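Local coordinates for negative regulator of ofd1 (Schizosaccharomyces pombe, PDB 3QTM), which directly inhibits Ofd1, stabilises the released transcription factor domain of Sre1 and is required for correct translation termination, at residues Gly47-Ala52 with Ser74-Ala79; Arg291-Ala296 with Pro335-Phe340. All blocks are in the same frame, centred on the assembly; numbering follows the deposited sequence.

Contacts 1 and 2 illustrate, at two places of one helix-rich, strand-free chain, how helices are laid against one another. Contact 1 joins helix 38-58 to helix 67-82 in the Nro1 family region; contact 2 joins helix 292-305 to helix 335-343 in the C-terminal Nro1 family region. They follow one another along the sequence and lie on opposite sides of the chain's centre, about 47 Å apart between centres and about 27 Å between nearest atoms, so neither touches the other. In contact 1 small methyl and methylene groups meet in a buried interface, whereas contact 2 hangs on a single aromatic ring and is only partly buried.

Contact 1 of 2, residues Gly47-Ala52 with Ser74-Ala79; sequences GTIHEA and SSALLA
Ile49 and Ala76 mark the point where two helical segments face each other, their CA atoms 6.3 Å apart. The axes of 47-52 and 74-79 approach to 9.1 Å and run roughly antiparallel, with 145° between their N-to-C directions. Ala76, with just a methyl for a side chain, faces the other helix where the CA atoms come nearest: its CB points across and is met there by two consecutive residues. From one comes CG2 of Thr48, 3.7 Å from Ala76 CB; from the next comes CG1 of Ile49, also 3.7 Å from Ala76 CB. The methyl thus sits against both side chains at once. The two segments together bury 156 Å².

Thr48 divides its two branches between two tasks. Its CG2 lies opposite the backbone N about the first torsion and reaches across to Ala76, while OG1, on the N side (chi1 -52°), is turned back to hydrogen-bond the carbonyl oxygen of Leu44 in its own helix, which satisfies the hydroxyl in a buried setting. Ile49 extends further along the interface: beyond CG1, its CD1 comes 4.1 Å from CD2 of Leu77, the two side chains crossing at about a right angle. Leu77 starts off to the flank of the interface and brings only its end close.

Tyr73 and Val80, on the same helix as Ala76, extend the packing on Ile49. Consistent with the tetratricopeptide-like assignment, further helices close in around the pair: Leu22 and Leu25 of helix 15-34 pack against Thr48, and Tyr100 and Arg107 of helix 97-110 against Leu77.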
loop_
_atom_site.group_PDB
_atom_site.type_symbol
_atom_site.label_atom_id
_atom_site.label_comp_id
_atom_site.label_asym_id
_atom_site.label_seq_id
_atom_site.Cartn_x
_atom_site.Cartn_y
_atom_site.Cartn_z
ATOM N N GLY A 47 -16.369 18.588 5.452
ATOM C CA GLY A 47 -16.817 18.909 6.797
ATOM C C GLY A 47 -15.633 18.854 7.750
ATOM O O GLY A 47 -15.474 19.729 8.602
ATOM N N THR A 48 -14.786 17.838 7.580
ATOM C CA THR A 48 -13.557 17.720 8.367
ATOM C C THR A 48 -12.688 18.951 8.231
ATOM O O THR A 48 -12.178 19.499 9.218
ATOM C CB THR A 48 -12.744 16.499 7.920
ATOM O OG1 THR A 48 -13.593 15.352 7.926
ATOM C CG2 THR A 48 -11.536 16.258 8.856
ATOM N N ILE A 49 -12.523 19.395 6.994
ATOM C CA ILE A 49 -11.705 20.566 6.718
ATOM C C ILE A 49 -12.280 21.808 7.410
ATOM O O ILE A 49 -11.557 22.559 8.068
ATOM C CB ILE A 49 -11.551 20.782 5.192
ATOM C CG1 ILE A 49 -10.640 19.687 4.623
ATOM C CG2 ILE A 49 -11.034 22.206 4.880
ATOM C CD1 ILE A 49 -10.752 19.457 3.096
ATOM N N HIS A 50 -13.584 22.009 7.280
ATOM C CA HIS A 50 -14.249 23.133 7.951
ATOM C C HIS A 50 -14.086 23.073 9.465
ATOM O O HIS A 50 -13.830 24.090 10.120
ATOM C CB HIS A 50 -15.738 23.178 7.605
ATOM C CG HIS A 50 -16.013 23.466 6.160
ATOM N ND1 HIS A 50 -16.986 22.804 5.441
ATOM C CD2 HIS A 50 -15.436 24.336 5.299
ATOM C CE1 HIS A 50 -17.007 23.266 4.204
ATOM N NE2 HIS A 50 -16.071 24.193 4.090
ATOM N N GLU A 51 -14.256 21.886 10.034
ATOM C CA GLU A 51 -14.146 21.768 11.479
ATOM C C GLU A 51 -12.705 22.078 11.900
ATOM O O GLU A 51 -12.482 22.727 12.911
ATOM C CB GLU A 51 -14.590 20.385 11.951
ATOM C CG GLU A 51 -14.521 20.197 13.462
ATOM C CD GLU A 51 -15.326 21.248 14.245
ATOM O OE1 GLU A 51 -16.341 21.773 13.721
ATOM O OE2 GLU A 51 -14.929 21.538 15.396
ATOM N N ALA A 52 -11.733 21.643 11.095
ATOM C CA ALA A 52 -10.329 21.912 11.388
ATOM C C ALA A 52 -10.077 23.410 11.398
ATOM O O ALA A 52 -9.380 23.933 12.278
ATOM C CB ALA A 52 -9.409 21.208 10.372
ATOM N N SER A 74 -4.477 17.065 7.318
ATOM C CA SER A 74 -3.748 16.622 6.135
ATOM C C SER A 74 -4.489 15.486 5.435
ATOM O O SER A 74 -4.611 15.495 4.222
ATOM C CB SER A 74 -2.343 16.159 6.509
ATOM O OG SER A 74 -1.682 15.626 5.382
ATOM N N SER A 75 -4.989 14.519 6.210
ATOM C CA SER A 75 -5.725 13.383 5.645
ATOM C C SER A 75 -6.990 13.792 4.900
ATOM O O SER A 75 -7.314 13.221 3.863
ATOM C CB SER A 75 -6.090 12.370 6.727
ATOM O OG SER A 75 -4.920 11.756 7.227
ATOM N N ALA A 76 -7.714 14.770 5.438
ATOM C CA ALA A 76 -8.902 15.264 4.760
ATOM C C ALA A 76 -8.522 15.904 3.416
ATOM O O ALA A 76 -9.161 15.648 2.397
ATOM C CB ALA A 76 -9.653 16.255 5.649
ATOM N N LEU A 77 -7.480 16.732 3.420
ATOM C CA LEU A 77 -6.986 17.348 2.189
ATOM C C LEU A 77 -6.609 16.289 1.140
ATOM O O LEU A 77 -6.942 16.411 -0.043
ATOM C CB LEU A 77 -5.805 18.300 2.477
ATOM C CG LEU A 77 -6.172 19.567 3.265
ATOM C CD1 LEU A 77 -4.943 20.219 3.908
ATOM C CD2 LEU A 77 -6.917 20.586 2.377
ATOM N N LEU A 78 -5.937 15.236 1.580
ATOM C CA LEU A 78 -5.513 14.214 0.648
ATOM C C LEU A 78 -6.733 13.536 0.052
ATOM O O LEU A 78 -6.733 13.142 -1.120
ATOM C CB LEU A 78 -4.640 13.168 1.348
ATOM C CG LEU A 78 -3.867 12.260 0.387
ATOM C CD1 LEU A 78 -3.060 13.132 -0.556
ATOM C CD2 LEU A 78 -2.970 11.259 1.144
ATOM N N ALA A 79 -7.775 13.400 0.867
ATOM C CA ALA A 79 -8.944 12.648 0.465
ATOM C C ALA A 79 -9.693 13.432 -0.599
ATOM O O ALA A 79 -10.334 12.841 -1.469
ATOM C CB ALA A 79 -9.855 12.336 1.670
#

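Contact 2 of 2, residues Arg291-Ala296 with Pro335-Phe340; sequences RLLKLA and PDYVEF
The ring of Tyr337 has Leu293 over one of its faces, where CD2 stands 4.1 Å from the ring centroid and 3° off the normal, a CH-pi contact placed almost exactly above the centre. Ala296, three residues further on, approaches the same ring obliquely, its CB 4.5 Å from Tyr337 CE1. The rest of Leu293 spreads over the ring: CD1 lies by CE2 of Tyr337 on one flank, at 4.1 Å, and CB over Tyr337 CZ at the phenolic end, at 4.0 Å. With CG of Leu293 opposite the carbonyl carbon (chi1 -57°), both methyls are delivered to the aromatic side of the helix.

In the fold, this is the last modelled helix, 335-343, closing against helix 292-305, an arrangement consistent with the tetratricopeptide-like family to which this region is assigned. The nearest CA atoms, those of Leu293 and Tyr337, are 8.5 Å apart, and the long aromatic side chain bridges that gap. Helix 309-328 contributes Ile323, which touches Ala296, Tyr337 and Phe340 alike, while Val331 and Leu333 of the preceding loop pack on Leu293.

The phenol oxygen is held from just beyond the segment: Tyr337 OH hydrogen-bonds OD1 of Asp297, the residue following Ala296. This bond ties the outer end of the ring to helix 292-305, while the leucine methyl covers its middle. The carbonyl oxygen of Leu293 also lies near the phenol, 3.6 Å from Tyr337 OH, as a neighbour in van der Waals range.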
loop_
_atom_site.group_PDB
_atom_site.type_symbol
_atom_site.label_atom_id
_atom_site.label_comp_id
_atom_site.label_asym_id
_atom_site.label_seq_id
_atom_site.Cartn_x
_atom_site.Cartn_y
_atom_site.Cartn_z
ATOM N N ARG A 291 -8.175 -20.059 -6.056
ATOM C CA ARG A 291 -6.902 -19.678 -5.460
ATOM C C ARG A 291 -5.816 -20.727 -5.720
ATOM O O ARG A 291 -4.630 -20.398 -5.803
ATOM C CB ARG A 291 -7.068 -19.428 -3.962
ATOM C CG ARG A 291 -7.913 -18.184 -3.644
ATOM C CD ARG A 291 -7.773 -17.785 -2.178
ATOM N NE ARG A 291 -8.623 -16.650 -1.842
ATOM C CZ ARG A 291 -8.364 -15.388 -2.182
ATOM N NH1 ARG A 291 -7.272 -15.087 -2.886
ATOM N NH2 ARG A 291 -9.205 -14.426 -1.821
ATOM N N LEU A 292 -6.226 -21.984 -5.871
ATOM C CA LEU A 292 -5.267 -23.071 -6.094
ATOM C C LEU A 292 -4.396 -22.825 -7.329
ATOM O O LEU A 292 -3.247 -23.255 -7.373
ATOM C CB LEU A 292 -5.982 -24.425 -6.157
ATOM C CG LEU A 292 -6.577 -24.873 -4.815
ATOM C CD1 LEU A 292 -7.708 -25.862 -5.001
ATOM C CD2 LEU A 292 -5.495 -25.437 -3.891
ATOM N N LEU A 293 -4.924 -22.103 -8.314
ATOM C CA LEU A 293 -4.121 -21.759 -9.489
ATOM C C LEU A 293 -2.951 -20.832 -9.146
ATOM O O LEU A 293 -1.896 -20.929 -9.752
ATOM C CB LEU A 293 -4.982 -21.129 -10.582
ATOM C CG LEU A 293 -6.155 -21.986 -11.061
ATOM C CD1 LEU A 293 -6.923 -21.254 -12.173
ATOM C CD2 LEU A 293 -5.664 -23.368 -11.522
ATOM N N LYS A 294 -3.143 -19.932 -8.184
ATOM C CA LYS A 294 -2.055 -19.078 -7.712
ATOM C C LYS A 294 -0.957 -19.903 -7.035
ATOM O O LYS A 294 0.236 -19.652 -7.223
ATOM C CB LYS A 294 -2.577 -18.007 -6.750
ATOM C CG LYS A 294 -1.485 -17.121 -6.164
ATOM C CD LYS A 294 -0.600 -16.555 -7.268
ATOM C CE LYS A 294 0.313 -15.455 -6.754
ATOM N NZ LYS A 294 -0.482 -14.288 -6.298
ATOM N N LEU A 295 -1.368 -20.892 -6.250
ATOM C CA LEU A 295 -0.415 -21.825 -5.651
ATOM C C LEU A 295 0.347 -22.555 -6.754
ATOM O O LEU A 295 1.575 -22.651 -6.726
ATOM C CB LEU A 295 -1.139 -22.827 -4.739
ATOM C CG LEU A 295 -0.311 -24.024 -4.251
ATOM C CD1 LEU A 295 0.971 -23.566 -3.537
ATOM C CD2 LEU A 295 -1.135 -24.943 -3.352
ATOM N N ALA A 296 -0.395 -23.053 -7.737
ATOM C CA ALA A 296 0.197 -23.747 -8.868
ATOM C C ALA A 296 1.287 -22.918 -9.559
ATOM O O ALA A 296 2.363 -23.437 -9.869
ATOM C CB ALA A 296 -0.889 -24.155 -9.865
ATOM N N PRO A 335 -6.187 -22.978 -21.416
ATOM C CA PRO A 335 -5.438 -23.970 -22.194
ATOM C C PRO A 335 -4.054 -24.206 -21.593
ATOM O O PRO A 335 -3.548 -25.327 -21.625
ATOM C CB PRO A 335 -5.306 -23.308 -23.571
ATOM C CG PRO A 335 -6.469 -22.398 -23.659
ATOM C CD PRO A 335 -6.720 -21.898 -22.262
ATOM N N ASP A 336 -3.460 -23.149 -21.051
ATOM C CA ASP A 336 -2.153 -23.240 -20.413
ATOM C C ASP A 336 -2.161 -24.270 -19.297
ATOM O O ASP A 336 -1.341 -25.192 -19.281
ATOM C CB ASP A 336 -1.732 -21.876 -19.857
ATOM C CG ASP A 336 -1.113 -20.981 -20.917
ATOM O OD1 ASP A 336 -0.994 -21.424 -22.083
ATOM O OD2 ASP A 336 -0.742 -19.833 -20.586
ATOM N N TYR A 337 -3.084 -24.103 -18.356
ATOM C CA TYR A 337 -3.174 -25.024 -17.234
ATOM C C TYR A 337 -3.590 -26.383 -17.751
ATOM O O TYR A 337 -3.119 -27.415 -17.269
ATOM C CB TYR A 337 -4.168 -24.522 -16.189
ATOM C CG TYR A 337 -3.666 -23.340 -15.389
ATOM C CD1 TYR A 337 -2.591 -23.470 -14.513
ATOM C CD2 TYR A 337 -4.271 -22.094 -15.503
ATOM C CE1 TYR A 337 -2.130 -22.390 -13.775
ATOM C CE2 TYR A 337 -3.814 -21.007 -14.771
ATOM C CZ TYR A 337 -2.748 -21.164 -13.912
ATOM O OH TYR A 337 -2.308 -20.086 -13.188
ATOM N N VAL A 338 -4.465 -26.376 -18.751
ATOM C CA VAL A 338 -4.975 -27.614 -19.321
ATOM C C VAL A 338 -3.847 -28.483 -19.864
ATOM O O VAL A 338 -3.778 -29.674 -19.565
ATOM C CB VAL A 338 -5.999 -27.352 -20.442
ATOM C CG1 VAL A 338 -6.310 -28.646 -21.170
ATOM C CG2 VAL A 338 -7.268 -26.743 -19.869
ATOM N N GLU A 339 -2.959 -27.881 -20.649
ATOM C CA GLU A 339 -1.854 -28.624 -21.249
ATOM C C GLU A 339 -0.803 -29.039 -20.222
ATOM O O GLU A 339 -0.179 -30.093 -20.362
ATOM C CB GLU A 339 -1.203 -27.829 -22.385
ATOM C CG GLU A 339 -0.451 -26.587 -21.938
ATOM C CD GLU A 339 -0.111 -25.666 -23.103
ATOM O OE1 GLU A 339 0.109 -26.176 -24.224
ATOM O OE2 GLU A 339 -0.069 -24.431 -22.897
ATOM N N PHE A 340 -0.607 -28.215 -19.193
ATOM C CA PHE A 340 0.357 -28.551 -18.153
ATOM C C PHE A 340 0.013 -29.873 -17.488
ATOM O O PHE A 340 0.904 -30.658 -17.166
ATOM C CB PHE A 340 0.448 -27.461 -17.083
ATOM C CG PHE A 340 1.296 -27.853 -15.907
ATOM C CD1 PHE A 340 0.739 -28.508 -14.820
ATOM C CD2 PHE A 340 2.660 -27.594 -15.899
ATOM C CE1 PHE A 340 1.524 -28.889 -13.733
ATOM C CE2 PHE A 340 3.451 -27.967 -14.817
ATOM C CZ PHE A 340 2.884 -28.616 -13.733
#